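Local coordinates for sensory box/GGDEF family protein (Caulobacter crescentus, PDB 4YME) that probably takes part in cyclic di-GMP signalling, this chain being the GGDEF domain of a larger membrane protein that also carries MHYT, PAS and EAL domains, at residues A[10-13]-A[14-17]; A[99-102]-A[103-107]; A[129-132]-A[133-137]; A[136-139]-A[140-143]. All blocks are in the same frame, centred on the assembly; numbering follows the deposited sequence. Where two conformers were deposited one is given.

Interaction 1 of 4, residues A[10-13]-A[14-17]; sequences LLNR and NSLQ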
# COMPACT_ATOMS: atom_id res chain seq x y z
N LEU A 10 10.86 2.76 -1.35
CA LEU A 10 9.91 2.65 -0.23
C LEU A 10 10.53 1.76 0.83
O LEU A 10 11.62 1.25 0.69
CB LEU A 10 8.61 1.98 -0.71
CG LEU A 10 7.87 2.75 -1.79
CD1 LEU A 10 6.60 2.03 -2.22
CD2 LEU A 10 7.56 4.14 -1.39
N LEU A 11 9.84 1.64 1.97
CA LEU A 11 10.26 0.69 2.95
C LEU A 11 10.18 -0.73 2.40
O LEU A 11 9.45 -1.01 1.44
CB LEU A 11 9.43 0.81 4.24
CG LEU A 11 9.50 2.12 4.98
CD1 LEU A 11 8.63 2.01 6.24
CD2 LEU A 11 10.91 2.51 5.33
N ASN A 12 10.94 -1.63 2.99
CA ASN A 12 10.82 -3.04 2.69
C ASN A 12 10.01 -3.75 3.79
O ASN A 12 9.51 -3.13 4.72
CB ASN A 12 12.19 -3.67 2.43
CG ASN A 12 13.15 -3.56 3.61
OD1 ASN A 12 12.73 -3.41 4.75
ND2 ASN A 12 14.45 -3.57 3.32
N ARG A 13 9.80 -5.06 3.63
CA ARG A 13 9.03 -5.83 4.61
C ARG A 13 9.56 -5.66 6.04
O ARG A 13 8.74 -5.50 6.98
CB ARG A 13 9.07 -7.33 4.24
CG ARG A 13 8.24 -8.23 5.17
CD ARG A 13 8.38 -9.72 4.76
NE ARG A 13 7.83 -9.97 3.42
CZ ARG A 13 6.54 -10.17 3.13
NH1 ARG A 13 5.61 -10.11 4.07
NH2 ARG A 13 6.18 -10.39 1.87
N ASN A 14 10.89 -5.76 6.20
CA ASN A 14 11.59 -5.63 7.52
C ASN A 14 11.23 -4.32 8.19
O ASN A 14 10.79 -4.26 9.36
CB ASN A 14 13.14 -5.69 7.36
CG ASN A 14 13.92 -5.05 8.56
OD1 ASN A 14 13.63 -5.33 9.73
ND2 ASN A 14 14.91 -4.18 8.25
N SER A 15 11.46 -3.22 7.46
CA SER A 15 11.27 -1.89 8.08
C SER A 15 9.81 -1.58 8.24
O SER A 15 9.44 -0.98 9.21
CB SER A 15 11.99 -0.76 7.36
OG SER A 15 11.70 -0.73 5.98
N LEU A 16 8.95 -2.06 7.34
CA LEU A 16 7.52 -1.96 7.56
C LEU A 16 7.07 -2.57 8.88
O LEU A 16 6.36 -1.95 9.68
CB LEU A 16 6.76 -2.63 6.38
CG LEU A 16 5.28 -2.88 6.62
CD1 LEU A 16 4.61 -1.52 6.68
CD2 LEU A 16 4.70 -3.82 5.54
N GLN A 17 7.49 -3.80 9.10
CA GLN A 17 7.05 -4.51 10.32
C GLN A 17 7.55 -3.75 11.56
O GLN A 17 6.79 -3.57 12.52
CB GLN A 17 7.61 -5.94 10.30
CG GLN A 17 7.11 -6.80 11.46
CD GLN A 17 7.88 -6.55 12.79
OE1 GLN A 17 9.06 -6.12 12.79
NE2 GLN A 17 7.19 -6.81 13.92

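Interaction 2 of 4, residues A[99-102]-A[103-107]; sequences AAEL and AGRLI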
# COMPACT_ATOMS: atom_id res chain seq x y z
N ALA A 99 -9.63 6.32 7.20
CA ALA A 99 -8.98 5.28 6.40
C ALA A 99 -9.67 5.14 5.03
O ALA A 99 -9.01 5.12 3.99
CB ALA A 99 -8.98 4.00 7.10
N ALA A 100 -11.02 5.09 5.04
CA ALA A 100 -11.77 5.03 3.76
C ALA A 100 -11.44 6.22 2.86
O ALA A 100 -11.35 6.07 1.62
CB ALA A 100 -13.29 5.00 4.05
N GLU A 101 -11.22 7.40 3.44
CA GLU A 101 -10.93 8.59 2.65
C GLU A 101 -9.55 8.49 1.94
O GLU A 101 -9.38 8.84 0.76
CB GLU A 101 -11.00 9.85 3.49
CG GLU A 101 -10.93 11.14 2.63
CD GLU A 101 -9.52 11.71 2.40
OE1 GLU A 101 -8.56 11.31 3.10
OE2 GLU A 101 -9.36 12.58 1.50
N LEU A 102 -8.56 8.04 2.69
CA LEU A 102 -7.28 7.85 2.07
C LEU A 102 -7.35 6.74 1.04
O LEU A 102 -6.74 6.87 -0.02
CB LEU A 102 -6.27 7.48 3.16
CG LEU A 102 -4.88 7.06 2.64
CD1 LEU A 102 -4.17 8.13 1.85
CD2 LEU A 102 -4.07 6.55 3.87
N ALA A 103 -8.03 5.64 1.35
CA ALA A 103 -8.17 4.51 0.41
C ALA A 103 -8.70 5.00 -0.95
O ALA A 103 -8.23 4.62 -2.04
CB ALA A 103 -9.09 3.41 0.97
N GLY A 104 -9.72 5.83 -0.88
CA GLY A 104 -10.30 6.37 -2.10
C GLY A 104 -9.28 7.17 -2.88
O GLY A 104 -9.19 7.02 -4.12
N ARG A 105 -8.49 7.99 -2.19
CA ARG A 105 -7.50 8.83 -2.85
C ARG A 105 -6.40 7.96 -3.49
O ARG A 105 -5.95 8.24 -4.59
CB ARG A 105 -6.90 9.84 -1.89
CG ARG A 105 -7.77 11.06 -1.67
CD ARG A 105 -7.04 12.14 -0.83
NE ARG A 105 -6.90 11.75 0.58
CZ ARG A 105 -5.77 11.56 1.25
NH1 ARG A 105 -4.57 11.66 0.66
NH2 ARG A 105 -5.86 11.25 2.55
N LEU A 106 -6.02 6.90 -2.80
CA LEU A 106 -5.03 5.97 -3.33
C LEU A 106 -5.53 5.32 -4.63
O LEU A 106 -4.80 5.23 -5.62
CB LEU A 106 -4.65 4.89 -2.30
CG LEU A 106 -3.86 5.42 -1.09
CD1 LEU A 106 -3.71 4.35 -0.08
CD2 LEU A 106 -2.51 6.05 -1.54
N ILE A 107 -6.75 4.81 -4.62
CA ILE A 107 -7.30 4.18 -5.82
C ILE A 107 -7.29 5.20 -7.00
O ILE A 107 -6.88 4.90 -8.12
CB ILE A 107 -8.73 3.61 -5.56
CG1 ILE A 107 -8.62 2.39 -4.64
CG2 ILE A 107 -9.44 3.26 -6.87
CD1 ILE A 107 -9.88 2.02 -4.03

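Interaction 3 of 4, residues A[129-132]-A[133-137]; sequences VSLY and PDDGR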
# COMPACT_ATOMS: atom_id res chain seq x y z
N VAL A 129 -8.29 -2.99 3.59
CA VAL A 129 -8.02 -2.15 4.74
C VAL A 129 -8.24 -2.95 6.02
O VAL A 129 -9.31 -3.56 6.21
CB VAL A 129 -8.93 -0.92 4.77
CG1 VAL A 129 -8.63 -0.03 6.02
CG2 VAL A 129 -8.76 -0.10 3.52
N SER A 130 -7.29 -2.86 6.94
CA SER A 130 -7.44 -3.36 8.30
C SER A 130 -7.25 -2.23 9.28
O SER A 130 -6.36 -1.37 9.13
CB SER A 130 -6.43 -4.44 8.58
OG SER A 130 -6.51 -5.42 7.58
N LEU A 131 -8.07 -2.19 10.35
CA LEU A 131 -8.04 -1.13 11.34
C LEU A 131 -7.60 -1.67 12.67
O LEU A 131 -8.01 -2.76 13.10
CB LEU A 131 -9.47 -0.54 11.49
CG LEU A 131 -10.14 -0.02 10.22
CD1 LEU A 131 -11.60 0.42 10.48
CD2 LEU A 131 -9.31 1.07 9.65
N TYR A 132 -6.71 -0.95 13.34
CA TYR A 132 -6.32 -1.25 14.70
C TYR A 132 -7.39 -0.69 15.68
O TYR A 132 -7.86 0.42 15.46
CB TYR A 132 -4.96 -0.58 15.00
CG TYR A 132 -4.51 -0.74 16.44
CD1 TYR A 132 -3.83 -1.90 16.85
CD2 TYR A 132 -4.73 0.24 17.38
CE1 TYR A 132 -3.43 -2.06 18.15
CE2 TYR A 132 -4.36 0.06 18.70
CZ TYR A 132 -3.71 -1.10 19.08
OH TYR A 132 -3.30 -1.25 20.39
N PRO A 133 -7.79 -1.46 16.71
CA PRO A 133 -7.36 -2.80 17.05
C PRO A 133 -8.32 -3.92 16.61
O PRO A 133 -8.01 -5.09 16.80
CB PRO A 133 -7.36 -2.77 18.59
CG PRO A 133 -8.45 -1.89 18.89
CD PRO A 133 -8.47 -0.81 17.85
N ASP A 134 -9.44 -3.59 16.00
CA ASP A 134 -10.46 -4.59 15.72
C ASP A 134 -10.01 -5.65 14.76
O ASP A 134 -10.42 -6.80 14.89
CB ASP A 134 -11.71 -3.92 15.18
CG ASP A 134 -12.39 -3.02 16.24
OD1 ASP A 134 -12.12 -3.15 17.46
OD2 ASP A 134 -13.19 -2.14 15.82
N ASP A 135 -9.14 -5.27 13.81
CA ASP A 135 -8.61 -6.19 12.83
C ASP A 135 -7.23 -6.74 13.19
O ASP A 135 -6.58 -7.35 12.35
CB ASP A 135 -8.60 -5.55 11.44
CG ASP A 135 -9.94 -5.15 10.97
OD1 ASP A 135 -10.93 -5.95 11.22
OD2 ASP A 135 -10.12 -4.06 10.38
N GLY A 136 -6.77 -6.52 14.41
CA GLY A 136 -5.52 -7.01 14.89
C GLY A 136 -4.82 -6.05 15.81
O GLY A 136 -4.90 -4.82 15.65
N ARG A 137 -4.13 -6.60 16.78
CA ARG A 137 -3.45 -5.80 17.80
C ARG A 137 -1.95 -5.88 17.72
O ARG A 137 -1.27 -5.24 18.52
CB ARG A 137 -3.92 -6.22 19.20
CG ARG A 137 -5.43 -6.22 19.40
CD ARG A 137 -5.76 -6.40 20.92
NE ARG A 137 -5.57 -5.11 21.59
CZ ARG A 137 -6.52 -4.20 21.82
NH1 ARG A 137 -7.79 -4.44 21.50
NH2 ARG A 137 -6.19 -3.04 22.40
O HOH W 1 -10.55 -0.79 15.03

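Interaction 4 of 4, residues A[136-139]-A[140-143]; sequences GRTA and EALM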
# COMPACT_ATOMS: atom_id res chain seq x y z
N GLY A 136 -6.77 -6.52 14.41
CA GLY A 136 -5.52 -7.01 14.89
C GLY A 136 -4.82 -6.05 15.81
O GLY A 136 -4.90 -4.82 15.65
N ARG A 137 -4.13 -6.60 16.78
CA ARG A 137 -3.45 -5.80 17.80
C ARG A 137 -1.95 -5.88 17.72
O ARG A 137 -1.27 -5.24 18.52
CB ARG A 137 -3.92 -6.22 19.20
CG ARG A 137 -5.43 -6.22 19.40
CD ARG A 137 -5.76 -6.40 20.92
NE ARG A 137 -5.57 -5.11 21.59
CZ ARG A 137 -6.52 -4.20 21.82
NH1 ARG A 137 -7.79 -4.44 21.50
NH2 ARG A 137 -6.19 -3.04 22.40
N THR A 138 -1.42 -6.64 16.75
CA THR A 138 -0.02 -6.73 16.46
C THR A 138 0.20 -6.43 14.97
O THR A 138 -0.73 -6.50 14.17
CB THR A 138 0.54 -8.12 16.71
OG1 THR A 138 -0.02 -9.05 15.76
CG2 THR A 138 0.20 -8.54 18.10
N ALA A 139 1.42 -6.09 14.64
CA ALA A 139 1.78 -5.81 13.26
C ALA A 139 1.44 -6.95 12.34
O ALA A 139 0.82 -6.76 11.28
CB ALA A 139 3.26 -5.42 13.12
N GLU A 140 1.78 -8.17 12.77
CA GLU A 140 1.57 -9.35 11.95
C GLU A 140 0.09 -9.64 11.75
O GLU A 140 -0.30 -10.02 10.64
CB GLU A 140 2.24 -10.55 12.62
CG GLU A 140 3.75 -10.44 12.66
CD GLU A 140 4.34 -9.36 13.64
OE1 GLU A 140 3.76 -8.95 14.72
OE2 GLU A 140 5.45 -8.89 13.26
N ALA A 141 -0.71 -9.44 12.81
CA ALA A 141 -2.16 -9.64 12.73
C ALA A 141 -2.77 -8.65 11.75
O ALA A 141 -3.57 -9.06 10.91
CB ALA A 141 -2.82 -9.53 14.03
N LEU A 142 -2.38 -7.39 11.83
CA LEU A 142 -2.89 -6.38 10.90
C LEU A 142 -2.46 -6.66 9.45
O LEU A 142 -3.26 -6.42 8.53
CB LEU A 142 -2.40 -5.00 11.27
CG LEU A 142 -3.05 -4.46 12.54
CD1 LEU A 142 -2.35 -3.22 13.07
CD2 LEU A 142 -4.53 -4.17 12.33
N MSE A 143 -1.22 -7.08 9.27
CA MSE A 143 -0.66 -7.45 7.93
C MSE A 143 -1.48 -8.49 7.28
O MSE A 143 -1.86 -8.40 6.07
CB MSE A 143 0.71 -8.14 8.10
CG MSE A 143 1.80 -7.22 8.34
SE MSE A 143 1.54 -5.81 7.08
CE MSE A 143 2.52 -6.57 5.61

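Interaction 1 of 4, residues A[10-13]-A[14-17]
N12 and S15 face each other across the first turn of helix 13-30, and each side chain reaches for the main-chain nitrogen of the other. The amide oxygen N12 OD1 accepts from S15 N at 3.0 Å, with the donor standing almost straight off the end of the side-chain C=O. In the return direction N12 N donates to S15 OG over 3.2 Å, a more bent bond with an N-H...O angle of 138°. Both residues hold their polar group between backbone N and carbonyl carbon (chi1 60° in N12, 52° in S15), which folds the two groups toward one another and leaves N12 OD1 and S15 OG 3.1 Å apart. L11 leans on the same hydroxyl: its CB lies 3.2 Å from S15 OG, and its CD2 methyl also comes close to that oxygen, at 3.4 Å. Outside the box, N12 ND2 bonds to A2 O and S15 OG to E3 O. Beyond the cap, L16 N bonds to N12 O at 2.9 Å and Q17 N to R13 O at 3.0 Å, beginning the helical ladder. The reciprocal pair is a capping box with N12 as N-cap, placed where the N-terminal loop of the GGDEF domain enters its first helix.

Interaction 2 of 4, residues A[99-102]-A[103-107]
A salt bridge between E101 and R105, one turn apart on the outer side of helix 95-109, is joined here to a leucine pair, L102 and L106, on the side of the helix that packs on the main sheet. The arginine grips the carboxylate side-on. R105 NH2 donates to E101 OE1 at 2.8 Å, and R105 NE to E101 OE2, also at 2.8 Å; a further bond from R105 NE to E101 OE1 is weak. The two ends of this grip differ. OE1 is met on its syn side and lies in the guanidinium plane, whereas OE2 is approached from above the carboxylate plane, so that the two flat groups are turned 32° apart rather than coplanar. Bends in both chains make the meeting possible: E101 turns sharply at chi2 (-91°), and R105 at chi3 (-72°), which lays its guanidinium back along the helix. One face of that group rests over L102 CD1, which is 3.6 Å from R105 NH2 and 3.7 Å from R105 NH1, the leucine crossing the arginine at about a right angle. The same methyl serves the apolar side, lying 4.0 Å from L106 CG. Both charged residues are exposed, so solvent probably screens much of their attraction. Underneath, regular backbone bonds run from A103 N to A99 O through to L106 N and L102 O. Inward, L102 and L106 meet I37 of strand 33-41, L106 also reaches I39, and A103 and I107 pack on L127 of strand 125-131, while A99 touches A35 and L131.

Interaction 3 of 4, residues A[129-132]-A[133-137]
D135, in the loop after strand 125-131, bonds to both polar backbone atoms of L131. L131 N donates to D135 OD2 at 2.8 Å in a nearly straight bond (168°) that uses the anti lone pair of the carboxylate oxygen; D135 N returns a bond to L131 O, likewise 2.8 Å. The aspartate CG stands anti to its own carbonyl carbon (chi1 -60°), which sets the carboxylate beside the strand, and its CB rests 3.8 Å from S130 CB. Next to this clasp, the cis peptide between Y132 and P133 folds the proline over the tyrosine: P133 CB sits 3.8 Å above the ring centroid, 4° off its normal, a CH-pi contact. G136 O approaches the same ring obliquely, 3.3 Å from Y132 CD1. A water bridges Y132 O, weakly, and D134 N. Further out, E28 bonds to the Y132 hydroxyl and forms a weak, long ion pair with R137, while Q95 holds Y132 O; in the conformer given, S130 OG bonds to N145. A type I beta turn that starts at the cis-proline and runs to G136, closed by G136 N to P133 O at 3.0 Å, completes the strand-to-helix connection at an edge of this ferredoxin-like fold.

Interaction 4 of 4, residues A[136-139]-A[140-143]
T138 turns its hydroxyl inward at chi1 68°, and L142 holds CG opposite its own carbonyl carbon (chi1 -71°); the first places OG1 at the N-terminal end of helix 139-156, the second swings the leucine side chain back toward the preceding loop. This is an N-cap, T138 OG1 accepting from A141 N at 3.1 Å with an N-H...O angle of 158°. The hydroxyl oxygen also lies against A141 CB, at 3.3 Å. Main-chain bonds continue the turn, L142 N to T138 O at 3.0 Å and M143 N to A139 O at 2.9 Å. E140 doubles back through a bend at chi2, so that its carboxylate hangs beside the first turn, OE1 lying 3.7 Å from A139 N; a negative group there would probably interact favourably with the helix N terminus. Its other oxygen, OE2, bonds to Q17 of helix 13-30, the helix that also receives A139 on L20 and L142 on I24. M143, a selenomethionine, packs its end on L16 of that helix in the conformer given. Before the cap the chain passes close beneath the new helix. G136, in a backbone conformation suited to a residue without a side chain, brings its CA within 3.8 Å of A141 CB, and its carbonyl oxygen O meets the methyl L142 CD2 at 3.4 Å.

From the N terminus, interaction 1 caps the entry to helix 13-30, and interaction 2, wholly within helix 95-109, closes no loop. Interaction 3 closes the turn after strand 125-131, and interaction 4, beginning where 3 ends and sharing G136 and R137 with it, finishes that loop at the cap of helix 139-156; L142 packs on both. Interactions 1 and 2 precede the others in series, and none nests or crosses. The centres of 1 and 2, on opposite sides of the chain's centre, are about 21 Å apart. Interaction 4 meets interaction 1 where Q17 reaches E140 and, in the M143 conformer given, L16 packs on M143, pairing first and last helices; L131 and A99 link interaction 3 to interaction 2.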